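Local coordinates for ribokinase, putative (Burkholderia thailandensis, PDB 3B1N), which probably phosphorylates nucleosides as a kinase of the pfkB (ribokinase-like) family, binding the nucleoside analogue mizoribine together with ADP, at residues T16-F21 / T107-N112. Sequence-based numbering, arbitrary orientation.
Sequences TFEGRF and TDLDNN. With ADP (adenosine-5'-diphosphate), chain G.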
loop_
_atom_site.group_PDB
_atom_site.type_symbol
_atom_site.label_atom_id
_atom_site.label_comp_id
_atom_site.label_asym_id
_atom_site.label_seq_id
_atom_site.Cartn_x
_atom_site.Cartn_y
_atom_site.Cartn_z
ATOM N N THR B 16 2.211 -0.748 8.492
ATOM C CA THR B 16 1.846 0.427 9.272
ATOM C C THR B 16 2.855 1.550 9.068
ATOM O O THR B 16 3.999 1.432 9.529
ATOM C CB THR B 16 1.871 0.140 10.807
ATOM O OG1 THR B 16 1.035 -0.975 11.117
ATOM C CG2 THR B 16 1.327 1.341 11.565
ATOM N N PHE B 17 2.438 2.603 8.384
ATOM C CA PHE B 17 3.327 3.807 8.286
ATOM C C PHE B 17 3.104 4.558 9.561
ATOM O O PHE B 17 1.960 4.969 9.858
ATOM C CB PHE B 17 2.984 4.670 7.085
ATOM C CG PHE B 17 3.723 5.995 7.052
ATOM C CD1 PHE B 17 5.111 5.977 6.907
ATOM C CD2 PHE B 17 3.043 7.220 7.100
ATOM C CE1 PHE B 17 5.816 7.152 6.877
ATOM C CE2 PHE B 17 3.774 8.425 7.085
ATOM C CZ PHE B 17 5.161 8.359 6.995
ATOM N N GLU B 18 4.205 4.753 10.294
ATOM C CA GLU B 18 4.106 5.434 11.608
ATOM C C GLU B 18 4.123 6.931 11.396
ATOM O O GLU B 18 5.147 7.611 11.597
ATOM C CB GLU B 18 5.228 4.984 12.539
ATOM C CG GLU B 18 5.231 3.496 12.791
ATOM C CD GLU B 18 4.041 3.008 13.569
ATOM O OE1 GLU B 18 3.404 3.823 14.271
ATOM O OE2 GLU B 18 3.745 1.791 13.472
ATOM N N GLY B 19 2.993 7.458 10.971
ATOM C CA GLY B 19 2.870 8.850 10.566
ATOM C C GLY B 19 1.545 9.065 9.909
ATOM O O GLY B 19 0.656 8.222 10.034
ATOM N N ARG B 20 1.415 10.183 9.222
ATOM C CA ARG B 20 0.173 10.611 8.596
ATOM C C ARG B 20 0.475 10.921 7.154
ATOM O O ARG B 20 1.326 11.781 6.878
ATOM C CB ARG B 20 -0.351 11.872 9.298
ATOM C CG ARG B 20 -0.950 11.538 10.707
ATOM C CD ARG B 20 -1.321 12.854 11.436
ATOM N NE ARG B 20 -2.392 13.602 10.776
ATOM C CZ ARG B 20 -2.285 14.839 10.331
ATOM N NH1 ARG B 20 -1.142 15.508 10.401
ATOM N NH2 ARG B 20 -3.333 15.417 9.800
ATOM N N PHE B 21 -0.210 10.254 6.223
ATOM C CA PHE B 21 -0.024 10.595 4.781
ATOM C C PHE B 21 -0.213 12.067 4.465
ATOM O O PHE B 21 0.456 12.607 3.620
ATOM C CB PHE B 21 -0.969 9.792 3.868
ATOM C CG PHE B 21 -0.811 8.295 3.960
ATOM C CD1 PHE B 21 0.402 7.703 4.191
ATOM C CD2 PHE B 21 -1.943 7.475 3.703
ATOM C CE1 PHE B 21 0.569 6.269 4.285
ATOM C CE2 PHE B 21 -1.801 6.053 3.764
ATOM C CZ PHE B 21 -0.582 5.459 4.068
ATOM N N THR B 107 -1.340 1.278 5.992
ATOM C CA THR B 107 -2.110 2.186 6.807
ATOM C C THR B 107 -1.276 3.401 7.258
ATOM O O THR B 107 -0.051 3.325 7.257
ATOM C CB THR B 107 -2.780 1.410 8.016
ATOM O OG1 THR B 107 -3.367 2.345 8.916
ATOM C CG2 THR B 107 -1.788 0.506 8.769
ATOM N N ASP B 108 -1.947 4.475 7.604
ATOM C CA ASP B 108 -1.304 5.504 8.414
ATOM C C ASP B 108 -2.043 5.588 9.724
ATOM O O ASP B 108 -2.938 4.744 9.973
ATOM C CB ASP B 108 -1.157 6.864 7.710
ATOM C CG ASP B 108 -2.456 7.652 7.604
ATOM O OD1 ASP B 108 -3.530 7.206 8.098
ATOM O OD2 ASP B 108 -2.427 8.751 7.044
ATOM N N LEU B 109 -1.701 6.567 10.544
ATOM C CA LEU B 109 -2.254 6.649 11.912
ATOM C C LEU B 109 -3.635 7.287 11.926
ATOM O O LEU B 109 -4.404 6.999 12.861
ATOM C CB LEU B 109 -1.267 7.301 12.889
ATOM C CG LEU B 109 0.059 6.519 12.985
ATOM C CD1 LEU B 109 1.126 7.263 13.857
ATOM C CD2 LEU B 109 -0.007 5.002 13.332
ATOM N N ASP B 110 -3.961 8.083 10.891
ATOM C CA ASP B 110 -5.271 8.742 10.677
ATOM C C ASP B 110 -6.331 7.778 10.200
ATOM O O ASP B 110 -7.468 8.182 9.899
ATOM C CB ASP B 110 -5.164 9.786 9.581
ATOM C CG ASP B 110 -4.727 11.134 10.080
ATOM O OD1 ASP B 110 -4.418 11.241 11.295
ATOM O OD2 ASP B 110 -4.751 12.090 9.257
ATOM N N ASN B 111 -5.954 6.523 10.079
ATOM C CA ASN B 111 -6.857 5.455 9.705
ATOM C C ASN B 111 -7.064 5.516 8.181
ATOM O O ASN B 111 -8.033 4.975 7.636
ATOM C CB ASN B 111 -8.220 5.570 10.469
ATOM C CG ASN B 111 -8.094 5.561 12.044
ATOM O OD1 ASN B 111 -9.119 5.456 12.723
ATOM N ND2 ASN B 111 -6.883 5.651 12.589
ATOM N N ASN B 112 -6.144 6.180 7.451
ATOM C CA ASN B 112 -6.142 6.034 5.986
ATOM C C ASN B 112 -5.584 4.681 5.649
ATOM O O ASN B 112 -4.661 4.223 6.337
ATOM C CB ASN B 112 -5.329 7.161 5.318
ATOM C CG ASN B 112 -5.930 8.510 5.603
ATOM O OD1 ASN B 112 -7.119 8.714 5.367
ATOM N ND2 ASN B 112 -5.133 9.444 6.173
HETATM P PB ADP G . -12.975 2.366 9.329
HETATM O O1B ADP G . -12.388 3.350 8.328
HETATM O O2B ADP G . -14.202 1.732 8.750
HETATM O O3B ADP G . -12.116 1.353 10.001
HETATM P PA ADP G . -13.135 4.538 11.392
HETATM O O1A ADP G . -11.662 4.897 11.150
HETATM O O2A ADP G . -14.193 5.576 11.170
HETATM O O3A ADP G . -13.629 3.313 10.525
HETATM O "O5'" ADP G . -13.089 4.002 12.860
HETATM C "C5'" ADP G . -14.289 3.389 13.347
HETATM C "C4'" ADP G . -14.540 3.655 14.823
HETATM O "O4'" ADP G . -13.438 3.129 15.593
HETATM C "C3'" ADP G . -14.622 5.156 15.192
HETATM O "O3'" ADP G . -15.932 5.687 14.936
HETATM C "C2'" ADP G . -14.159 5.117 16.626
HETATM O "O2'" ADP G . -15.263 4.767 17.488
HETATM C "C1'" ADP G . -13.144 4.010 16.672
HETATM N N9 ADP G . -11.791 4.579 16.421
HETATM C C8 ADP G . -11.113 4.730 15.237
HETATM N N7 ADP G . -9.912 5.355 15.461
HETATM C C5 ADP G . -9.870 5.664 16.748
HETATM C C6 ADP G . -8.918 6.356 17.615
HETATM N N6 ADP G . -7.770 6.828 17.053
HETATM N N1 ADP G . -9.207 6.486 18.897
HETATM C C2 ADP G . -10.354 6.012 19.440
HETATM N N3 ADP G . -11.257 5.349 18.705
HETATM C C4 ADP G . -11.088 5.175 17.394
HETATM O O HOH W 1 -5.965 14.333 10.065
#
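Asp-108 lies against Phe-21 in a CH-pi contact, with its CB over the middle of the ring, 3.7 Å from the ring centroid. The carboxylate plane is tilted 35° from the ring. With chi1 at 75°, CG of Asp-108 sits between its backbone N and carbonyl carbon, which brings OD2 to the backbone of Phe-21. Phe-21 N donates to the anti lone pair of Asp-108 OD2 at 2.8 Å. Asn-112 ND2 reaches the same OD2 on the syn side, at 2.9 Å, and Asn-112 N binds Asp-108 OD1. Three N-H groups hold this buried carboxylate. CB of Asn-112 touches Phe-21 CD2 (3.8 Å); the two side chains run past each other in opposite directions, ring and amide 20° apart. Asn-112 OD1 accepts from Ile-33 N of the second subunit.

Leu-109 packs against the backbone of Gly-19. Its CD1 comes 3.4 Å from Gly-19 N, and its N donates to Gly-19 O at 2.9 Å. Arg-20 NE meets both oxygens of Asp-110 in a weakly bonded salt bridge, 3.2 Å to OD1. A water links Arg-20 NH2 to Asp-110 OD2. The stronger salt bridge of Arg-20 runs from NH1 to Glu-23.

Phe-17 N donates to Thr-107 O at 2.8 Å, closing the parallel pairing of strands 10-16 and 101-107. The type I turn Asp-108 to Asn-111, tied by the Asp-108 carboxylate, joins the beta hairpin 101-107/113-118 in the small lid sheet of the ribokinase fold and places Asn-111 in the ADP pocket.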